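Ribosomal RNA small subunit methyltransferase D (PDB 2FPO) methylates the N2 of guanine 966 of 16S rRNA in the assembled 30S particle, with S-adenosylmethionine as methyl donor. Local coordinates at residues R22-P27 with A98-G103; Q57-F62 with N124-D129; S114-K119 with N142-N147; S160-G165 with Q183-L188; P170-L175 with Y189-Q194. One frame throughout, in Å; residues are numbered along the deposited sequence. Where two conformers were deposited one is given.

In the fold
Starting at the N terminus, contact 1 closes the first long loop, bringing strand 25-27 to the C-terminal end of helix 87-99. Contact 2 opens inside that loop and closes after it, so the two cross; it pairs strands 57-60 and 123-128 close to the centre of the chain. Contact 3 in turn crosses contact 2, setting the ends of helices 112-116 and 137-146 over these strands, with Leu144 packed on Leu59, Val126 and Val128. Contacts 4 and 5 come after these three have closed, and cross each other, both using strand 184-191: contact 4 joins it to strand 154-161, contact 5 to strand 173-181. Glu145, from contact 3, forms a salt bridge with Arg191 in contact 5.

Contact 1 (R22-P27 with A98-G103); sequences RGRKLP and ATLKAG
The Arg24 guanidinium carries Leu100 CD2 over one face, toward the rim, with 3.9 Å from NH2 to that methyl. At its edge, near the plane, Thr99 CG2 comes to 3.7 Å from Arg24 NH2. A water also lies in the plane at the edge: it accepts from Arg24 NH1 at 3.2 Å and donates to Thr99 O at 2.9 Å, so a solvent bridge carries the polar part of the contact. The arginine chain folds at chi2 (-78°) and again at chi3, which turns its end over the helix terminus. Here helix 87-99 finishes in a Schellman motif, with Lys101 at positive phi and its N bonded back to Ala98 O, while the other side belongs to the small antiparallel pair of strands 13-15 and 25-27. Beneath the arginine, Leu26 and Leu100 meet tip to tip, CD1 to CD1 at 3.6 Å, and both also pack on Ile16 and on Leu70 of helix 67-74. Cutting Leu100 back to an alanine would probably leave Leu26 CD1 without its mate and the guanidinium face without its apolar support. Leu26 CD2 slides past Thr99 CG2 at 4.0 Å.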
# COMPACT_ATOMS: atom_id res chain seq x y z
N ARG A 22 -4.27 -17.43 -4.00
CA ARG A 22 -5.32 -17.46 -2.99
C ARG A 22 -5.10 -18.70 -2.17
O ARG A 22 -4.92 -19.79 -2.73
CB ARG A 22 -6.69 -17.49 -3.67
CG ARG A 22 -7.79 -17.99 -2.81
CD ARG A 22 -9.12 -17.89 -3.53
NE ARG A 22 -9.31 -18.98 -4.49
CZ ARG A 22 -10.07 -20.05 -4.27
NH1 ARG A 22 -10.19 -20.99 -5.21
NH2 ARG A 22 -10.69 -20.21 -3.11
N GLY A 23 -5.07 -18.54 -0.85
CA GLY A 23 -4.85 -19.66 0.05
C GLY A 23 -3.38 -20.01 0.28
O GLY A 23 -3.08 -20.88 1.09
N ARG A 24 -2.46 -19.36 -0.44
CA ARG A 24 -1.03 -19.63 -0.21
C ARG A 24 -0.60 -18.95 1.09
O ARG A 24 -0.97 -17.81 1.33
CB ARG A 24 -0.14 -19.15 -1.40
CG ARG A 24 -0.33 -19.96 -2.72
CD ARG A 24 0.40 -21.31 -2.69
NE ARG A 24 1.82 -21.14 -2.47
CZ ARG A 24 2.70 -20.92 -3.44
NH1 ARG A 24 2.30 -20.88 -4.71
NH2 ARG A 24 4.00 -20.77 -3.14
N LYS A 25 0.18 -19.66 1.90
CA LYS A 25 0.64 -19.21 3.22
C LYS A 25 2.15 -18.87 3.16
O LYS A 25 2.92 -19.65 2.59
CB LYS A 25 0.40 -20.32 4.25
CG LYS A 25 -0.89 -21.12 4.02
CD LYS A 25 -1.18 -22.11 5.14
CE LYS A 25 -2.45 -22.91 4.87
NZ LYS A 25 -3.67 -22.05 4.82
N LEU A 26 2.55 -17.73 3.76
CA LEU A 26 3.95 -17.23 3.72
C LEU A 26 4.47 -16.78 5.10
O LEU A 26 3.74 -16.17 5.87
CB LEU A 26 4.07 -16.05 2.74
CG LEU A 26 3.78 -16.24 1.24
CD1 LEU A 26 3.68 -14.90 0.59
CD2 LEU A 26 4.81 -17.10 0.51
N PRO A 27 5.76 -17.06 5.41
CA PRO A 27 6.34 -16.70 6.72
C PRO A 27 6.71 -15.21 6.82
O PRO A 27 7.32 -14.67 5.90
CB PRO A 27 7.61 -17.54 6.77
CG PRO A 27 8.04 -17.58 5.35
CD PRO A 27 6.76 -17.74 4.56
N ALA A 98 10.32 -14.42 -4.07
CA ALA A 98 11.04 -15.47 -4.78
C ALA A 98 10.26 -16.81 -4.74
O ALA A 98 10.12 -17.48 -5.76
CB ALA A 98 12.47 -15.60 -4.24
N THR A 99 9.73 -17.16 -3.58
CA THR A 99 8.82 -18.31 -3.41
C THR A 99 7.63 -18.31 -4.39
O THR A 99 7.32 -19.33 -5.02
CB THR A 99 8.27 -18.34 -1.98
OG1 THR A 99 9.34 -18.64 -1.08
CG2 THR A 99 7.17 -19.38 -1.83
N LEU A 100 6.98 -17.16 -4.52
CA LEU A 100 5.82 -16.97 -5.36
C LEU A 100 6.19 -16.79 -6.82
O LEU A 100 5.29 -16.76 -7.68
CB LEU A 100 5.04 -15.73 -4.86
CG LEU A 100 4.47 -15.79 -3.45
CD1 LEU A 100 3.92 -14.40 -3.01
CD2 LEU A 100 3.39 -16.91 -3.34
N LYS A 101 7.50 -16.68 -7.10
CA LYS A 101 8.02 -16.48 -8.46
C LYS A 101 7.49 -15.17 -9.02
O LYS A 101 7.20 -15.06 -10.22
CB LYS A 101 7.62 -17.64 -9.41
CG LYS A 101 8.57 -18.82 -9.48
CD LYS A 101 7.85 -20.01 -10.12
CE LYS A 101 8.79 -21.09 -10.63
NZ LYS A 101 9.74 -21.56 -9.58
N ALA A 102 7.37 -14.16 -8.16
CA ALA A 102 6.81 -12.89 -8.57
C ALA A 102 7.96 -11.96 -8.97
O ALA A 102 8.60 -11.32 -8.10
CB ALA A 102 5.98 -12.30 -7.46
N GLY A 103 8.21 -11.91 -10.28
CA GLY A 103 9.26 -11.07 -10.85
C GLY A 103 8.85 -9.62 -11.07
O GLY A 103 9.71 -8.75 -11.20
O HOH W 1 5.16 -21.00 -6.10

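Contact 2 (Q57-F62 with N124-D129); sequences QCLDCF and NIVFVD
Leu59 is bonded through both its N and its O to strand 125-128: its N donates to Ile125 O at 2.9 Å, and its O accepts from Phe127 N, also at 2.9 Å. This is the parallel pairing of strands 57-60 and 123-128 in the middle of the Rossmann-like sheet of an S-adenosylmethionine-dependent methyltransferase, the strand directions only 12° apart. Ile125 N to Gln57 O and Cys61 N to Phe127 O continue the pattern at either end. On one face, Leu59 CD2 lies alongside Val126 CG1, both side chains pointing the same way, and Cys61 SG rests on that same valine methyl at 3.7 Å. On the other face, Asp60 and Phe127 cross at about a right angle. With CG anti to the backbone N (chi1 -163°), the carboxylate lies against the phenylalanine's CB, its plane 58° from the ring. The Phe127 ring is backed by Leu45 and Leu49 of helix 39-53, while helix 137-146 packs on Val126 and Val128. Asp60 OD2 takes a weak bond from Gly69 N. Beyond the strand ends, Phe62 CE2 meets Val128 CG1 with its ring edge at 4.2 Å, next to Asp129, which opens an Asp-Pro-Pro-Phe sequence consistent with motif IV of the amino-methyltransferases. A water accepts from Asp129 N at 2.8 Å and lies 3.0 Å from Asp60 OD1.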
# COMPACT_ATOMS: atom_id res chain seq x y z
N GLN A 57 -0.32 -0.46 -11.57
CA GLN A 57 0.99 -0.24 -10.96
C GLN A 57 0.75 0.24 -9.53
O GLN A 57 0.08 1.27 -9.29
CB GLN A 57 1.79 0.78 -11.77
CG GLN A 57 2.77 0.11 -12.78
CD GLN A 57 3.99 -0.60 -12.10
OE1 GLN A 57 4.71 -1.36 -12.75
NE2 GLN A 57 4.21 -0.34 -10.79
N CYS A 58 1.31 -0.51 -8.57
CA CYS A 58 1.08 -0.30 -7.14
C CYS A 58 2.35 0.08 -6.39
O CYS A 58 3.44 -0.44 -6.63
CB CYS A 58 0.49 -1.56 -6.48
SG CYS A 58 -0.98 -2.19 -7.31
N LEU A 59 2.19 1.00 -5.46
CA LEU A 59 3.30 1.36 -4.60
C LEU A 59 2.85 1.18 -3.15
O LEU A 59 1.82 1.71 -2.74
CB LEU A 59 3.73 2.81 -4.92
CG LEU A 59 4.69 3.48 -3.93
CD1 LEU A 59 6.10 2.84 -4.12
CD2 LEU A 59 4.66 5.00 -4.17
N ASP A 60 3.61 0.41 -2.37
CA ASP A 60 3.33 0.25 -0.94
C ASP A 60 4.41 1.00 -0.14
O ASP A 60 5.57 0.56 -0.11
CB ASP A 60 3.33 -1.23 -0.60
CG ASP A 60 2.66 -1.55 0.74
OD1 ASP A 60 2.55 -0.69 1.63
OD2 ASP A 60 2.26 -2.71 0.90
N CYS A 61 4.01 2.11 0.49
CA CYS A 61 4.96 3.01 1.17
C CYS A 61 5.59 2.46 2.45
O CYS A 61 6.66 2.95 2.84
CB CYS A 61 4.33 4.37 1.46
SG CYS A 61 3.84 5.24 -0.06
N PHE A 62 4.90 1.53 3.12
CA PHE A 62 5.36 0.92 4.39
C PHE A 62 4.89 -0.50 4.27
O PHE A 62 3.86 -0.89 4.87
CB PHE A 62 4.72 1.59 5.65
CG PHE A 62 4.84 3.09 5.67
CD1 PHE A 62 5.95 3.70 6.25
CD2 PHE A 62 3.86 3.88 5.06
CE1 PHE A 62 6.09 5.13 6.21
CE2 PHE A 62 3.97 5.29 5.01
CZ PHE A 62 5.08 5.92 5.61
N ASN A 124 -1.05 3.83 -10.16
CA ASN A 124 -2.50 3.75 -10.14
C ASN A 124 -3.07 3.54 -8.72
O ASN A 124 -4.18 4.02 -8.40
CB ASN A 124 -2.94 2.58 -11.03
CG ASN A 124 -2.39 2.68 -12.43
OD1 ASN A 124 -2.80 3.54 -13.22
ND2 ASN A 124 -1.43 1.81 -12.76
N ILE A 125 -2.32 2.80 -7.90
CA ILE A 125 -2.75 2.43 -6.54
C ILE A 125 -1.61 2.59 -5.54
O ILE A 125 -0.53 2.00 -5.71
CB ILE A 125 -3.29 0.95 -6.49
CG1 ILE A 125 -4.49 0.76 -7.45
CG2 ILE A 125 -3.59 0.47 -5.05
CD1 ILE A 125 -5.09 -0.65 -7.48
N VAL A 126 -1.84 3.34 -4.48
CA VAL A 126 -0.83 3.52 -3.43
C VAL A 126 -1.40 3.18 -2.06
O VAL A 126 -2.54 3.57 -1.74
CB VAL A 126 -0.22 4.97 -3.42
CG1 VAL A 126 0.89 5.15 -2.36
CG2 VAL A 126 0.31 5.35 -4.80
N PHE A 127 -0.61 2.43 -1.29
CA PHE A 127 -0.97 2.04 0.06
C PHE A 127 -0.16 2.85 1.08
O PHE A 127 1.07 2.85 1.04
CB PHE A 127 -0.71 0.55 0.31
CG PHE A 127 -1.36 -0.36 -0.72
CD1 PHE A 127 -2.75 -0.57 -0.72
CD2 PHE A 127 -0.59 -1.05 -1.64
CE1 PHE A 127 -3.35 -1.42 -1.69
CE2 PHE A 127 -1.18 -1.91 -2.61
CZ PHE A 127 -2.56 -2.09 -2.63
N VAL A 128 -0.89 3.51 1.98
CA VAL A 128 -0.32 4.37 3.04
C VAL A 128 -0.85 3.93 4.40
O VAL A 128 -1.84 4.45 4.94
CB VAL A 128 -0.60 5.89 2.79
CG1 VAL A 128 0.18 6.76 3.81
CG2 VAL A 128 -0.29 6.27 1.36
N ASP A 129 -0.16 2.96 4.98
CA ASP A 129 -0.51 2.46 6.29
C ASP A 129 0.76 2.57 7.14
O ASP A 129 1.47 1.59 7.33
CB ASP A 129 -0.99 1.01 6.19
CG ASP A 129 -1.28 0.40 7.56
OD1 ASP A 129 -1.65 1.15 8.51
OD2 ASP A 129 -1.11 -0.83 7.71
O HOH W 2 1.53 1.22 3.65

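Contact 3 (S114-K119 with N142-N147); sequences SFLAQK and NLLEDN
Leu116 and Leu143 bring the ends of two helices within 5.9 Å, CA to CA, and the chains stay close as far as Lys119 and Asn147, 5.3 Å apart by the same measure, after an inverse gamma turn centred on Ala117. Side chains meet near their roots at first: Leu116 CB faces Leu143 CB at 3.8 Å, and Leu143 CD2 reaches on to Ala117 CB. Deeper in, Leu116 CD2 and Leu144 CD2 touch at 3.9 Å, the two leucines crossing at a slant. Asn147 supplies the polar link. Its CG stands anti to the carbonyl carbon (chi1 -66°), so that ND2 can donate to Leu116 O at 2.8 Å, with that oxygen 18° out of the amide plane. Leu116 O also accepts from Trp149 NE1, so two side-chain donors hold this carbonyl at the helix end. Helices 112-116 and 137-146 flank strand 123-128 in the chain and lie together over one face of the central sheet, Leu116 on Leu59, Leu144 on Leu59, Val126 and Val128.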
# COMPACT_ATOMS: atom_id res chain seq x y z
N SER A 114 12.61 9.67 2.86
CA SER A 114 13.75 9.74 1.96
C SER A 114 13.40 9.22 0.58
O SER A 114 13.80 9.80 -0.44
CB SER A 114 14.92 8.88 2.49
OG SER A 114 15.43 9.47 3.66
N PHE A 115 12.69 8.10 0.55
CA PHE A 115 12.34 7.48 -0.72
C PHE A 115 11.47 8.35 -1.64
O PHE A 115 11.73 8.44 -2.85
CB PHE A 115 11.71 6.10 -0.57
CG PHE A 115 11.35 5.50 -1.91
CD1 PHE A 115 12.35 4.98 -2.72
CD2 PHE A 115 10.05 5.56 -2.39
CE1 PHE A 115 12.03 4.47 -3.98
CE2 PHE A 115 9.74 5.07 -3.67
CZ PHE A 115 10.74 4.53 -4.44
N LEU A 116 10.43 8.96 -1.08
CA LEU A 116 9.45 9.74 -1.85
C LEU A 116 9.92 11.16 -2.17
O LEU A 116 9.33 11.84 -3.01
CB LEU A 116 8.07 9.77 -1.15
CG LEU A 116 7.43 8.39 -0.88
CD1 LEU A 116 6.25 8.53 0.04
CD2 LEU A 116 7.06 7.71 -2.23
N ALA A 117 10.98 11.60 -1.49
CA ALA A 117 11.57 12.93 -1.73
C ALA A 117 12.57 12.87 -2.88
O ALA A 117 13.78 13.15 -2.70
CB ALA A 117 12.22 13.49 -0.47
N GLN A 118 12.04 12.54 -4.05
CA GLN A 118 12.77 12.55 -5.31
C GLN A 118 11.72 12.56 -6.46
O GLN A 118 10.53 12.35 -6.20
CB GLN A 118 13.65 11.30 -5.43
CG GLN A 118 12.83 9.98 -5.35
CD GLN A 118 13.64 8.74 -5.70
OE1 GLN A 118 14.57 8.79 -6.53
NE2 GLN A 118 13.31 7.60 -5.06
N LYS A 119 12.15 12.80 -7.70
CA LYS A 119 11.25 12.68 -8.84
C LYS A 119 10.72 11.25 -8.93
O LYS A 119 11.49 10.29 -9.15
CB LYS A 119 11.94 13.05 -10.16
CG LYS A 119 10.96 13.14 -11.34
CD LYS A 119 11.56 13.88 -12.55
CE LYS A 119 11.92 12.94 -13.72
NZ LYS A 119 13.09 12.04 -13.45
N ASN A 142 1.69 14.32 1.15
CA ASN A 142 2.15 15.50 0.39
C ASN A 142 3.28 15.17 -0.56
O ASN A 142 3.34 15.73 -1.65
CB ASN A 142 2.58 16.63 1.31
CG ASN A 142 1.40 17.31 1.98
OD1 ASN A 142 1.51 17.77 3.11
ND2 ASN A 142 0.28 17.40 1.27
N LEU A 143 4.18 14.28 -0.15
CA LEU A 143 5.27 13.85 -1.02
C LEU A 143 4.74 13.09 -2.22
O LEU A 143 5.21 13.32 -3.33
CB LEU A 143 6.29 13.00 -0.26
CG LEU A 143 7.13 13.80 0.76
CD1 LEU A 143 7.64 12.87 1.83
CD2 LEU A 143 8.27 14.58 0.12
N LEU A 144 3.76 12.20 -2.00
CA LEU A 144 3.11 11.46 -3.10
C LEU A 144 2.56 12.41 -4.15
O LEU A 144 2.82 12.28 -5.34
CB LEU A 144 2.00 10.50 -2.59
CG LEU A 144 2.47 9.26 -1.80
CD1 LEU A 144 1.24 8.54 -1.21
CD2 LEU A 144 3.28 8.33 -2.76
N GLU A 145 1.79 13.38 -3.69
CA GLU A 145 1.21 14.40 -4.57
C GLU A 145 2.25 15.33 -5.24
O GLU A 145 2.05 15.73 -6.37
CB GLU A 145 0.19 15.23 -3.81
CG GLU A 145 -0.51 16.36 -4.61
CD GLU A 145 -1.26 15.85 -5.83
OE1 GLU A 145 -1.85 14.74 -5.75
OE2 GLU A 145 -1.28 16.57 -6.86
N ASP A 146 3.32 15.70 -4.53
CA ASP A 146 4.21 16.75 -5.02
C ASP A 146 5.32 16.22 -5.93
O ASP A 146 5.85 16.97 -6.73
CB ASP A 146 4.86 17.52 -3.88
CG ASP A 146 3.88 18.28 -3.04
OD1 ASP A 146 2.71 18.48 -3.45
OD2 ASP A 146 4.28 18.69 -1.94
N ASN A 147 5.65 14.94 -5.81
CA ASN A 147 6.80 14.39 -6.50
C ASN A 147 6.48 13.43 -7.66
O ASN A 147 7.35 12.70 -8.12
CB ASN A 147 7.79 13.81 -5.47
CG ASN A 147 8.40 14.89 -4.59
OD1 ASN A 147 8.47 16.04 -5.00
ND2 ASN A 147 8.82 14.54 -3.40

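Contact 4 (S160-G165 with Q183-L188); sequences SEVENG and QVAYRL
Strands 154-161 and 184-191 run antiparallel here, and Ser160 and Ala185 form a hydrogen-bonded pair: Ala185 N donates to Ser160 O at 2.7 Å, and Ser160 N donates back to Ala185 O at 3.1 Å. Glu161 and Val184 follow as a non-hydrogen-bonded pair with diverging side chains. Val184 CG1 leans on Ser160 O at 3.6 Å. After Glu161 the chain leaves strand 154-161 in a short 3-10 turn, yet Val162 N still donates to Gln183 O at 2.9 Å, from 30° off the carbonyl plane. Strand 184-191 is the one that runs against its neighbours on both sides, the reversed seventh strand of the class I methyltransferase sheet. Val162 CG2 packs on Ala185 CB at 4.2 Å, and both side chains also touch Val180 of strand 173-181. Arg187 stretches out from CG to NE, placing its guanidinium beside the 3-10 turn with Ser160 CB near its edge. Its NE forms a salt bridge with Glu178, while NH2 donates to an in-plane water at 2.9 Å, which in turn donates a hydrogen bond to Val162 O.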
# COMPACT_ATOMS: atom_id res chain seq x y z
N SER A 160 -5.88 4.94 9.38
CA SER A 160 -5.66 5.87 10.48
C SER A 160 -6.65 5.67 11.63
O SER A 160 -7.80 5.36 11.39
CB SER A 160 -5.76 7.30 9.96
OG SER A 160 -5.28 8.22 10.92
N GLU A 161 -6.19 5.87 12.86
CA GLU A 161 -7.06 5.80 14.03
C GLU A 161 -8.12 6.89 13.96
O GLU A 161 -7.80 8.05 13.66
CB GLU A 161 -6.25 5.95 15.32
CG GLU A 161 -5.41 4.73 15.68
CD GLU A 161 -4.34 4.40 14.64
OE1 GLU A 161 -3.58 5.31 14.24
OE2 GLU A 161 -4.28 3.21 14.24
N VAL A 162 -9.37 6.51 14.21
CA VAL A 162 -10.52 7.44 14.21
C VAL A 162 -10.22 8.72 14.99
O VAL A 162 -10.45 9.84 14.50
CB VAL A 162 -11.78 6.77 14.80
CG1 VAL A 162 -12.84 7.81 15.14
CG2 VAL A 162 -12.32 5.77 13.82
N GLU A 163 -9.68 8.54 16.19
CA GLU A 163 -9.31 9.61 17.11
C GLU A 163 -8.51 10.75 16.46
O GLU A 163 -8.51 11.88 16.97
CB GLU A 163 -8.46 9.02 18.23
CG GLU A 163 -8.69 9.61 19.59
CD GLU A 163 -7.88 8.90 20.66
OE1 GLU A 163 -6.93 8.17 20.29
OE2 GLU A 163 -8.20 9.07 21.87
N ASN A 164 -7.86 10.43 15.34
CA ASN A 164 -7.01 11.38 14.63
C ASN A 164 -7.80 12.36 13.78
O ASN A 164 -7.27 13.40 13.43
CB ASN A 164 -5.99 10.66 13.72
CG ASN A 164 -4.93 9.90 14.50
OD1 ASN A 164 -4.39 8.89 14.02
ND2 ASN A 164 -4.61 10.39 15.69
N GLY A 165 -9.05 12.03 13.47
CA GLY A 165 -9.85 12.78 12.51
C GLY A 165 -9.48 12.48 11.06
O GLY A 165 -8.67 11.57 10.77
N GLN A 183 -11.34 1.00 16.43
CA GLN A 183 -10.71 2.29 16.65
C GLN A 183 -10.16 2.87 15.34
O GLN A 183 -9.50 3.90 15.38
CB GLN A 183 -9.56 2.10 17.66
CG GLN A 183 -8.62 0.93 17.29
CD GLN A 183 -7.31 0.89 18.09
OE1 GLN A 183 -6.22 0.85 17.51
NE2 GLN A 183 -7.42 0.87 19.43
N VAL A 184 -10.41 2.22 14.19
CA VAL A 184 -9.65 2.52 12.95
C VAL A 184 -10.52 2.94 11.75
O VAL A 184 -11.55 2.33 11.47
CB VAL A 184 -8.73 1.34 12.52
CG1 VAL A 184 -7.76 1.78 11.42
CG2 VAL A 184 -7.94 0.81 13.70
N ALA A 185 -10.08 3.98 11.05
CA ALA A 185 -10.74 4.42 9.83
C ALA A 185 -9.92 3.98 8.63
O ALA A 185 -8.74 4.29 8.52
CB ALA A 185 -10.96 5.92 9.84
N TYR A 186 -10.57 3.22 7.75
CA TYR A 186 -9.94 2.72 6.53
C TYR A 186 -10.51 3.52 5.38
O TYR A 186 -11.71 3.52 5.16
CB TYR A 186 -10.26 1.23 6.36
CG TYR A 186 -9.87 0.41 7.57
CD1 TYR A 186 -8.59 -0.14 7.69
CD2 TYR A 186 -10.79 0.16 8.59
CE1 TYR A 186 -8.23 -0.88 8.78
CE2 TYR A 186 -10.44 -0.59 9.70
CZ TYR A 186 -9.16 -1.12 9.77
OH TYR A 186 -8.77 -1.84 10.86
N ARG A 187 -9.66 4.23 4.65
CA ARG A 187 -10.14 5.16 3.62
C ARG A 187 -9.43 4.96 2.27
O ARG A 187 -8.28 4.54 2.21
CB ARG A 187 -9.95 6.60 4.09
CG ARG A 187 -10.74 6.95 5.34
CD ARG A 187 -10.45 8.37 5.81
NE ARG A 187 -11.29 8.70 6.95
CZ ARG A 187 -10.84 8.90 8.18
NH1 ARG A 187 -9.56 8.80 8.45
NH2 ARG A 187 -11.69 9.20 9.15
N LEU A 188 -10.13 5.30 1.20
CA LEU A 188 -9.59 5.31 -0.14
C LEU A 188 -9.90 6.66 -0.76
O LEU A 188 -11.06 7.08 -0.79
CB LEU A 188 -10.16 4.16 -0.96
CG LEU A 188 -9.50 3.80 -2.29
CD1 LEU A 188 -8.06 3.32 -2.12
CD2 LEU A 188 -10.35 2.76 -2.98
O HOH W 3 -8.78 9.18 11.10
O HOH W 4 -11.84 9.88 12.00
O HOH W 5 -9.41 5.81 17.50

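Contact 5 (P170-L175 with Y189-Q194); sequences PANWSL and YQREAQ
Ser174 and Gln190 make the hydrogen-bonded pair of this contact, with Ser174 N donating to Gln190 O at 2.9 Å and Gln190 N to Ser174 O at 2.8 Å. Asn172, the third residue of the type I turn from Pro170 to Trp173, adds two more bonds: its O takes Glu192 N almost straight (175° at the hydrogen), and its ND2 donates to Glu192 O at 2.7 Å. Chi1 of 60° puts the amide between the backbone N and the carbonyl carbon, and ND2 also reaches Glu145 OE2. The ring contacts all lie on the face of the sheet that carries Trp173, Leu175, Tyr189 and Arg191. Arg191 CB sits over the five-membered ring of Trp173, 4.3 Å from its centroid, in a CH-pi contact. Leu175 CD1 does the same over the Tyr189 ring at 4.0 Å, and Trp173 CE3 touches Tyr189 CB at 3.7 Å. A serine in place of Tyr189 would probably leave Leu175 CD1 without the ring it rests on and open a gap beside the indole. Among the charges, Glu145 of helix 137-146 binds Arg191 NE in a salt bridge and accepts from Trp173 NE1 on the same oxygen, OE1. Strands 173-181 and 184-191 form the antiparallel hairpin that ends the sheet of class I methyltransferases.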
# COMPACT_ATOMS: atom_id res chain seq x y z
N PRO A 170 -4.44 16.98 -0.15
CA PRO A 170 -4.48 18.08 -1.13
C PRO A 170 -5.89 18.28 -1.69
O PRO A 170 -6.72 17.37 -1.60
CB PRO A 170 -3.52 17.61 -2.23
CG PRO A 170 -2.62 16.61 -1.53
CD PRO A 170 -3.52 15.90 -0.58
N ALA A 171 -6.14 19.46 -2.23
CA ALA A 171 -7.45 19.85 -2.70
C ALA A 171 -7.98 18.98 -3.84
O ALA A 171 -9.18 18.79 -3.98
CB ALA A 171 -7.44 21.33 -3.11
N ASN A 172 -7.08 18.43 -4.66
CA ASN A 172 -7.48 17.53 -5.75
C ASN A 172 -7.67 16.06 -5.33
O ASN A 172 -7.87 15.19 -6.19
CB ASN A 172 -6.49 17.62 -6.92
CG ASN A 172 -5.06 17.25 -6.54
OD1 ASN A 172 -4.63 17.45 -5.40
ND2 ASN A 172 -4.32 16.73 -7.50
N TRP A 173 -7.59 15.78 -4.03
CA TRP A 173 -7.94 14.45 -3.49
C TRP A 173 -9.34 14.47 -2.90
O TRP A 173 -9.67 15.35 -2.08
CB TRP A 173 -6.99 14.04 -2.36
CG TRP A 173 -5.60 13.70 -2.72
CD1 TRP A 173 -4.82 14.28 -3.69
CD2 TRP A 173 -4.77 12.73 -2.07
NE1 TRP A 173 -3.56 13.71 -3.69
CE2 TRP A 173 -3.50 12.76 -2.71
CE3 TRP A 173 -4.97 11.84 -1.00
CZ2 TRP A 173 -2.45 11.93 -2.31
CZ3 TRP A 173 -3.91 10.99 -0.62
CH2 TRP A 173 -2.68 11.06 -1.27
N SER A 174 -10.16 13.50 -3.27
CA SER A 174 -11.46 13.39 -2.63
C SER A 174 -11.62 12.02 -1.98
O SER A 174 -11.11 11.01 -2.49
CB SER A 174 -12.58 13.63 -3.65
OG SER A 174 -12.53 12.62 -4.64
N LEU A 175 -12.28 12.01 -0.82
CA LEU A 175 -12.62 10.76 -0.14
C LEU A 175 -13.51 9.90 -1.05
O LEU A 175 -14.57 10.33 -1.48
CB LEU A 175 -13.29 11.03 1.21
CG LEU A 175 -13.50 9.82 2.15
CD1 LEU A 175 -12.17 9.06 2.46
CD2 LEU A 175 -14.12 10.30 3.43
N TYR A 189 -8.84 7.37 -1.16
CA TYR A 189 -8.95 8.67 -1.79
C TYR A 189 -8.74 8.50 -3.27
O TYR A 189 -7.96 7.66 -3.70
CB TYR A 189 -7.92 9.67 -1.25
CG TYR A 189 -8.21 10.09 0.17
CD1 TYR A 189 -8.96 11.23 0.44
CD2 TYR A 189 -7.75 9.32 1.25
CE1 TYR A 189 -9.23 11.62 1.76
CE2 TYR A 189 -8.01 9.68 2.56
CZ TYR A 189 -8.76 10.82 2.81
OH TYR A 189 -9.01 11.14 4.11
N GLN A 190 -9.47 9.29 -4.05
CA GLN A 190 -9.23 9.38 -5.48
C GLN A 190 -8.67 10.76 -5.84
O GLN A 190 -9.20 11.81 -5.44
CB GLN A 190 -10.51 9.11 -6.27
CG GLN A 190 -10.23 8.99 -7.76
CD GLN A 190 -11.31 8.26 -8.51
OE1 GLN A 190 -11.09 7.18 -9.05
NE2 GLN A 190 -12.50 8.84 -8.55
N ARG A 191 -7.59 10.72 -6.61
CA ARG A 191 -6.85 11.90 -6.96
C ARG A 191 -7.13 12.32 -8.39
O ARG A 191 -7.13 11.49 -9.30
CB ARG A 191 -5.36 11.62 -6.73
CG ARG A 191 -4.46 12.79 -6.98
CD ARG A 191 -3.52 12.50 -8.12
NE ARG A 191 -2.58 13.59 -8.25
CZ ARG A 191 -1.92 13.87 -9.36
NH1 ARG A 191 -2.07 13.10 -10.43
NH2 ARG A 191 -1.11 14.93 -9.41
N GLU A 192 -7.42 13.60 -8.58
CA GLU A 192 -7.52 14.16 -9.93
C GLU A 192 -6.25 14.92 -10.29
O GLU A 192 -5.83 15.82 -9.56
CB GLU A 192 -8.73 15.08 -10.04
CG GLU A 192 -10.04 14.35 -10.00
CD GLU A 192 -10.17 13.29 -11.08
OE1 GLU A 192 -10.22 13.66 -12.29
OE2 GLU A 192 -10.22 12.09 -10.72
N ALA A 193 -5.63 14.55 -11.41
CA ALA A 193 -4.44 15.26 -11.91
C ALA A 193 -4.73 16.75 -12.06
O ALA A 193 -5.32 17.16 -13.05
CB ALA A 193 -3.96 14.69 -13.25
N GLN A 194 -4.35 17.52 -11.04
CA GLN A 194 -4.45 18.99 -11.05
C GLN A 194 -3.66 19.60 -9.88
O GLN A 194 -3.67 20.82 -9.68
CB GLN A 194 -5.91 19.48 -11.03
CG GLN A 194 -6.71 19.07 -9.79
CD GLN A 194 -7.91 19.99 -9.50
OE1 GLN A 194 -8.10 21.03 -10.15
NE2 GLN A 194 -8.72 19.60 -8.51